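Local coordinates for protein Fe-superoxide dismutase homolog (Plasmodium berghei, PDB 2A03) that catalyses the metal-dependent dismutation of superoxide to hydrogen peroxide and oxygen, and so probably protects the cell from superoxide radicals, at residues 179-182 against 183-187; 29-32 against 33-37. All coordinates share one frame; numbering follows the deposited sequence.

Contact 1 of 2, residues 179-182 against 183-187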
ATOM      1  N   ASP A 179       2.007  13.113  -2.746  1.00 30.13           N
ATOM      2  CA  ASP A 179       1.046  13.942  -3.449  1.00 30.22           C
ATOM      3  C   ASP A 179       0.355  13.145  -4.554  1.00 30.76           C
ATOM      4  O   ASP A 179       0.587  13.354  -5.757  1.00 30.68           O
ATOM      5  CB  ASP A 179       1.752  15.178  -3.983  1.00 29.78           C
ATOM      6  CG  ASP A 179       0.814  16.164  -4.643  1.00 30.03           C
ATOM      7  OD1 ASP A 179      -0.414  15.935  -4.695  1.00 30.00           O
ATOM      8  OD2 ASP A 179       1.341  17.174  -5.150  1.00 30.77           O
ATOM      9  N   ARG A 180      -0.503  12.223  -4.132  1.00 30.41           N
ATOM     10  CA  ARG A 180      -1.291  11.430  -5.080  1.00 30.83           C
ATOM     11  C   ARG A 180      -2.159  12.297  -6.018  1.00 29.81           C
ATOM     12  O   ARG A 180      -2.410  11.929  -7.174  1.00 28.91           O
ATOM     13  CB  ARG A 180      -2.178  10.430  -4.336  1.00 29.92           C
ATOM     14  CG  ARG A 180      -2.611   9.276  -5.215  1.00 31.52           C
ATOM     15  CD  ARG A 180      -3.714   8.470  -4.559  1.00 32.12           C
ATOM     16  NE  ARG A 180      -3.206   7.653  -3.462  1.00 31.72           N
ATOM     17  CZ  ARG A 180      -3.954   6.828  -2.735  1.00 32.92           C
ATOM     18  NH1 ARG A 180      -5.260   6.700  -2.981  1.00 33.13           N
ATOM     19  NH2 ARG A 180      -3.395   6.135  -1.752  1.00 32.78           N
ATOM     20  N   LEU A 181      -2.596  13.448  -5.531  1.00 30.40           N
ATOM     21  CA  LEU A 181      -3.463  14.326  -6.313  1.00 30.84           C
ATOM     22  C   LEU A 181      -2.778  14.740  -7.600  1.00 30.27           C
ATOM     23  O   LEU A 181      -3.380  14.679  -8.670  1.00 30.13           O
ATOM     24  CB  LEU A 181      -3.838  15.570  -5.507  1.00 31.67           C
ATOM     25  CG  LEU A 181      -4.912  16.488  -6.101  1.00 33.80           C
ATOM     26  CD1 LEU A 181      -6.307  15.990  -5.707  1.00 39.24           C
ATOM     27  CD2 LEU A 181      -4.733  17.917  -5.634  1.00 33.91           C
ATOM     28  N   SER A 182      -1.505  15.133  -7.498  1.00 30.46           N
ATOM     29  CA  SER A 182      -0.720  15.503  -8.673  1.00 30.13           C
ATOM     30  C   SER A 182      -0.538  14.321  -9.613  1.00 29.90           C
ATOM     31  O   SER A 182      -0.570  14.473 -10.819  1.00 30.07           O
ATOM     32  CB  SER A 182       0.638  16.050  -8.264  1.00 29.67           C
ATOM     33  OG  SER A 182       0.499  17.313  -7.669  1.00 29.85           O
ATOM     34  N   TYR A 183      -0.320  13.136  -9.062  1.00 30.21           N
ATOM     35  CA  TYR A 183      -0.239  11.945  -9.896  1.00 30.35           C
ATOM     36  C   TYR A 183      -1.571  11.726 -10.656  1.00 31.31           C
ATOM     37  O   TYR A 183      -1.587  11.516 -11.871  1.00 31.81           O
ATOM     38  CB  TYR A 183       0.106  10.737  -9.028  1.00 29.91           C
ATOM     39  CG  TYR A 183      -0.194   9.406  -9.655  1.00 30.25           C
ATOM     40  CD1 TYR A 183       0.551   8.938 -10.726  1.00 31.35           C
ATOM     41  CD2 TYR A 183      -1.199   8.596  -9.159  1.00 30.43           C
ATOM     42  CE1 TYR A 183       0.289   7.694 -11.307  1.00 30.46           C
ATOM     43  CE2 TYR A 183      -1.474   7.344  -9.739  1.00 32.27           C
ATOM     44  CZ  TYR A 183      -0.722   6.900 -10.803  1.00 30.74           C
ATOM     45  OH  TYR A 183      -0.977   5.665 -11.373  1.00 32.92           O
ATOM     46  N   VAL A 184      -2.687  11.794  -9.940  1.00 30.95           N
ATOM     47  CA  VAL A 184      -3.975  11.597 -10.582  1.00 31.85           C
ATOM     48  C   VAL A 184      -4.196  12.656 -11.681  1.00 31.86           C
ATOM     49  O   VAL A 184      -4.626  12.314 -12.797  1.00 30.39           O
ATOM     50  CB  VAL A 184      -5.139  11.535  -9.542  1.00 31.37           C
ATOM     51  CG1 VAL A 184      -6.483  11.578 -10.229  1.00 31.91           C
ATOM     52  CG2 VAL A 184      -5.026  10.265  -8.714  1.00 30.20           C
ATOM     53  N   LYS A 185      -3.856  13.908 -11.397  1.00 31.77           N
ATOM     54  CA  LYS A 185      -3.990  14.956 -12.417  1.00 33.54           C
ATOM     55  C   LYS A 185      -3.139  14.634 -13.642  1.00 32.75           C
ATOM     56  O   LYS A 185      -3.607  14.741 -14.775  1.00 32.19           O
ATOM     57  CB  LYS A 185      -3.619  16.336 -11.872  1.00 34.34           C
ATOM     58  CG  LYS A 185      -4.660  16.895 -10.950  1.00 37.83           C
ATOM     59  CD  LYS A 185      -4.344  18.345 -10.523  1.00 38.41           C
ATOM     60  CE  LYS A 185      -5.252  18.784  -9.341  1.00 39.91           C
ATOM     61  NZ  LYS A 185      -6.685  19.022  -9.777  1.00 42.58           N
ATOM     62  N   ALA A 186      -1.895  14.228 -13.401  1.00 31.51           N
ATOM     63  CA  ALA A 186      -1.004  13.813 -14.468  1.00 31.47           C
ATOM     64  C   ALA A 186      -1.559  12.655 -15.303  1.00 30.95           C
ATOM     65  O   ALA A 186      -1.432  12.637 -16.530  1.00 31.74           O
ATOM     66  CB  ALA A 186       0.331  13.433 -13.889  1.00 32.37           C
ATOM     67  N   TRP A 187      -2.149  11.675 -14.637  1.00 30.16           N
ATOM     68  CA  TRP A 187      -2.676  10.516 -15.318  1.00 30.26           C
ATOM     69  C   TRP A 187      -3.750  10.849 -16.369  1.00 29.59           C
ATOM     70  O   TRP A 187      -3.874  10.124 -17.358  1.00 29.94           O
ATOM     71  CB  TRP A 187      -3.195   9.506 -14.295  1.00 30.75           C
ATOM     72  CG  TRP A 187      -3.736   8.250 -14.881  1.00 31.40           C
ATOM     73  CD1 TRP A 187      -3.029   7.119 -15.221  1.00 32.82           C
ATOM     74  CD2 TRP A 187      -5.101   7.971 -15.192  1.00 32.03           C
ATOM     75  NE1 TRP A 187      -3.877   6.165 -15.723  1.00 31.31           N
ATOM     76  CE2 TRP A 187      -5.152   6.661 -15.720  1.00 30.92           C
ATOM     77  CE3 TRP A 187      -6.285   8.700 -15.081  1.00 31.40           C
ATOM     78  CZ2 TRP A 187      -6.342   6.070 -16.134  1.00 32.62           C
ATOM     79  CZ3 TRP A 187      -7.462   8.110 -15.497  1.00 32.08           C
ATOM     80  CH2 TRP A 187      -7.485   6.810 -16.021  1.00 30.81           C
TER

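Contact 2 of 2, residues 29-32 against 33-37. With MN (manganese (II) ion), chain C.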
ATOM      1  N   GLU A  29      10.337   8.302 -16.523  1.00 28.79           N
ATOM      2  CA  GLU A  29      11.124   7.185 -17.014  1.00 29.45           C
ATOM      3  C   GLU A  29      11.576   6.275 -15.889  1.00 28.50           C
ATOM      4  O   GLU A  29      11.438   5.049 -15.988  1.00 28.26           O
ATOM      5  CB  GLU A  29      12.330   7.696 -17.782  1.00 28.39           C
ATOM      6  CG  GLU A  29      13.053   6.622 -18.534  1.00 30.87           C
ATOM      7  CD  GLU A  29      14.381   7.106 -19.080  1.00 33.88           C
ATOM      8  OE1 GLU A  29      15.319   7.350 -18.280  1.00 46.66           O
ATOM      9  OE2 GLU A  29      14.489   7.238 -20.309  1.00 40.78           O
ATOM     10  N   GLU A  30      12.086   6.867 -14.817  1.00 28.20           N
ATOM     11  CA  GLU A  30      12.484   6.090 -13.665  1.00 29.63           C
ATOM     12  C   GLU A  30      11.311   5.292 -13.066  1.00 31.47           C
ATOM     13  O   GLU A  30      11.475   4.123 -12.694  1.00 32.50           O
ATOM     14  CB  GLU A  30      13.121   6.984 -12.607  1.00 29.43           C
ATOM     15  CG  GLU A  30      13.535   6.239 -11.342  1.00 28.42           C
ATOM     16  CD  GLU A  30      14.169   7.151 -10.310  1.00 28.92           C
ATOM     17  OE1 GLU A  30      14.236   8.382 -10.559  1.00 25.63           O
ATOM     18  OE2 GLU A  30      14.602   6.623  -9.254  1.00 26.98           O
ATOM     19  N   THR A  31      10.132   5.903 -12.981  1.00 32.06           N
ATOM     20  CA  THR A  31       8.967   5.194 -12.469  1.00 32.20           C
ATOM     21  C   THR A  31       8.646   3.988 -13.344  1.00 32.32           C
ATOM     22  O   THR A  31       8.480   2.883 -12.841  1.00 33.67           O
ATOM     23  CB  THR A  31       7.738   6.117 -12.326  1.00 31.78           C
ATOM     24  OG1 THR A  31       7.924   6.976 -11.202  1.00 34.90           O
ATOM     25  CG2 THR A  31       6.452   5.329 -12.092  1.00 32.61           C
ATOM     26  N   LEU A  32       8.556   4.176 -14.646  1.00 32.85           N
ATOM     27  CA  LEU A  32       8.282   3.036 -15.527  1.00 33.66           C
ATOM     28  C   LEU A  32       9.301   1.920 -15.393  1.00 33.06           C
ATOM     29  O   LEU A  32       8.936   0.750 -15.451  1.00 33.18           O
ATOM     30  CB  LEU A  32       8.204   3.459 -16.991  1.00 33.17           C
ATOM     31  CG  LEU A  32       6.771   3.542 -17.464  1.00 35.79           C
ATOM     32  CD1 LEU A  32       6.068   4.579 -16.658  1.00 37.18           C
ATOM     33  CD2 LEU A  32       6.680   3.852 -18.968  1.00 37.35           C
ATOM     34  N   SER A  33      10.572   2.274 -15.233  1.00 33.00           N
ATOM     35  CA  SER A  33      11.601   1.268 -15.139  1.00 33.83           C
ATOM     36  C   SER A  33      11.468   0.466 -13.855  1.00 32.34           C
ATOM     37  O   SER A  33      11.575  -0.741 -13.898  1.00 33.91           O
ATOM     38  CB  SER A  33      13.020   1.868 -15.276  1.00 34.79           C
ATOM     39  OG  SER A  33      13.417   2.507 -14.085  1.00 42.25           O
ATOM     40  N   PHE A  34      11.216   1.106 -12.721  1.00 30.74           N
ATOM     41  CA  PHE A  34      11.002   0.347 -11.480  1.00 30.81           C
ATOM     42  C   PHE A  34       9.652  -0.394 -11.520  1.00 31.40           C
ATOM     43  O   PHE A  34       9.569  -1.583 -11.201  1.00 32.39           O
ATOM     44  CB  PHE A  34      11.099   1.243 -10.230  1.00 27.99           C
ATOM     45  CG  PHE A  34      12.506   1.530  -9.803  1.00 28.46           C
ATOM     46  CD1 PHE A  34      13.225   0.597  -9.050  1.00 28.61           C
ATOM     47  CD2 PHE A  34      13.132   2.716 -10.156  1.00 27.64           C
ATOM     48  CE1 PHE A  34      14.568   0.849  -8.665  1.00 25.57           C
ATOM     49  CE2 PHE A  34      14.465   2.978  -9.769  1.00 27.29           C
ATOM     50  CZ  PHE A  34      15.179   2.045  -9.026  1.00 23.91           C
ATOM     51  N   HIS A  35       8.604   0.313 -11.930  1.00 31.15           N
ATOM     52  CA  HIS A  35       7.254  -0.230 -11.919  1.00 31.09           C
ATOM     53  C   HIS A  35       7.117  -1.423 -12.871  1.00 31.00           C
ATOM     54  O   HIS A  35       6.498  -2.423 -12.526  1.00 29.90           O
ATOM     55  CB  HIS A  35       6.260   0.871 -12.293  1.00 31.57           C
ATOM     56  CG  HIS A  35       4.872   0.649 -11.785  1.00 31.13           C
ATOM     57  ND1 HIS A  35       3.913   1.640 -11.806  1.00 30.40           N
ATOM     58  CD2 HIS A  35       4.285  -0.438 -11.224  1.00 32.95           C
ATOM     59  CE1 HIS A  35       2.788   1.165 -11.295  1.00 33.03           C
ATOM     60  NE2 HIS A  35       2.991  -0.090 -10.924  1.00 31.61           N
ATOM     61  N   TYR A  36       7.693  -1.315 -14.066  1.00 31.87           N
ATOM     62  CA  TYR A  36       7.637  -2.406 -15.050  1.00 31.53           C
ATOM     63  C   TYR A  36       8.755  -3.453 -14.847  1.00 32.24           C
ATOM     64  O   TYR A  36       8.464  -4.652 -14.764  1.00 31.63           O
ATOM     65  CB  TYR A  36       7.686  -1.837 -16.463  1.00 31.72           C
ATOM     66  CG  TYR A  36       7.634  -2.867 -17.590  1.00 31.76           C
ATOM     67  CD1 TYR A  36       6.471  -3.551 -17.877  1.00 30.10           C
ATOM     68  CD2 TYR A  36       8.761  -3.145 -18.360  1.00 34.14           C
ATOM     69  CE1 TYR A  36       6.410  -4.455 -18.900  1.00 31.88           C
ATOM     70  CE2 TYR A  36       8.723  -4.080 -19.392  1.00 32.37           C
ATOM     71  CZ  TYR A  36       7.537  -4.725 -19.659  1.00 33.54           C
ATOM     72  OH  TYR A  36       7.451  -5.641 -20.676  1.00 32.09           O
ATOM     73  N   ASN A  37      10.017  -3.009 -14.784  1.00 32.54           N
ATOM     74  CA  ASN A  37      11.159  -3.938 -14.731  1.00 32.93           C
ATOM     75  C   ASN A  37      11.408  -4.569 -13.368  1.00 33.06           C
ATOM     76  O   ASN A  37      12.095  -5.590 -13.289  1.00 33.01           O
ATOM     77  CB  ASN A  37      12.455  -3.281 -15.222  1.00 32.71           C
ATOM     78  CG  ASN A  37      12.451  -3.010 -16.728  1.00 36.23           C
ATOM     79  OD1 ASN A  37      11.953  -3.808 -17.524  1.00 33.48           O
ATOM     80  ND2 ASN A  37      13.035  -1.876 -17.120  1.00 41.36           N
TER
HETATM   81 MN    MN C 200       1.726  -1.150  -9.551  1.00 25.32          MN
HETATM   82  O   HOH W   1       0.215  -2.174  -8.133  1.00 28.56           O

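Contact 1 of 2, residues 179-182 against 183-187
Val184 N donates to Arg180 O at 2.8 Å, a nearly straight bond (167°). It belongs to the first turn of the helix 180-187, an N-capped alpha-helix in the C-terminal domain of the iron/manganese superoxide dismutase fold. Asp179 is the N-cap. With CG anti to its own N (chi1 -176°), it brings its carboxylate over the opening turn, where OD1 accepts from Ser182 N at 3.1 Å and OD2 from Ser182 OG at 2.7 Å. Both donors come from above the carboxylate plane, and the two bonds fix its rotation. Behind the cap, the bond from Tyr183 N to Asp179 O is weak, whereas Lys185 N and Ala186 N each reach the carbonyl four residues back, Leu181 O and Ser182 O, at 2.9 Å. The Arg180 guanidinium turns away to the carbonyls of Leu123 and His126, its NE bonding Tyr172 OH; the OH of the buried Tyr183 is held by Asp166 O and Tyr85 OH. Val184 packs on helix 112-125 and lays CG2 against Arg180 O at 3.5 Å. On the exposed flank Leu181 and Lys185 run side by side, pointing the same way. Lys185 bends at its last torsion (chi4 -72°), and its CE rests 3.8 Å from Leu181 CD2.

Contact 2 of 2, residues 29-32 against 33-37
Glu30 and Phe34, one turn apart, lie side by side and point the same way. Glu30 is fully extended, and its CG sits in the plane of the Phe34 ring, at the edge, 3.7 Å from Phe34 CE2. The carboxylate is turned 45° against the ring, with OE2 also beside CE2; this oxygen forms a salt bridge to Arg177 of the second subunit, and Phe34 packs on Asn178 of that same subunit. The same ring edge approaches the backbone too, for Phe34 CD2 lies 3.3 Å from Glu30 O. That carbonyl oxygen takes two donors from one face of its plane: Phe34 N at 3.0 Å and the hydroxyl Ser33 OG at 2.9 Å. Ser33 can fold back this way because its OG stands between its own N and carbonyl carbon (chi1 77°), and the serine hydroxyl thereby spends its proton on its own helix. These residues open the long helix 29-51 of the alpha-hairpin domain of iron/manganese superoxide dismutases, which supplies the first metal ligand. On another side of the helix His35 N binds Thr31 O at 2.7 Å, while His35 CB presses on the same oxygen at 3.0 Å. With CG anti to its N, the imidazole leads away from the preceding turn and NE2 coordinates manganese at 2.1 Å; His82, Asp166, His170 and a water complete the site. Trp86 meets the His35 ring edge-to-face, and Thr31 ties its OG1 to Asp175. Tyr36 likewise leaves the turn, its OH bonding Pro14 O while its CB stays 3.0 Å from Leu32 O.

Contact 2 lies in the alpha-hairpin domain and contact 1 in the C-terminal domain, with the metal site between the two domains. Their centres are about 17 Å apart and their nearest atoms about 6 Å, so they do not touch. Contact 2 supplies a manganese ligand directly; contact 1 comes near the site through Tyr183, whose side chain stops about 8 Å from the metal and about 4 Å from the side chain of the ligand Asp166. Tyr85 meets both: its hydroxyl bonds Tyr183 and its ring lies against His35. The short helix 173-176 also joins them, with Tyr176 packed on contact 1 and Ile174 on contact 2.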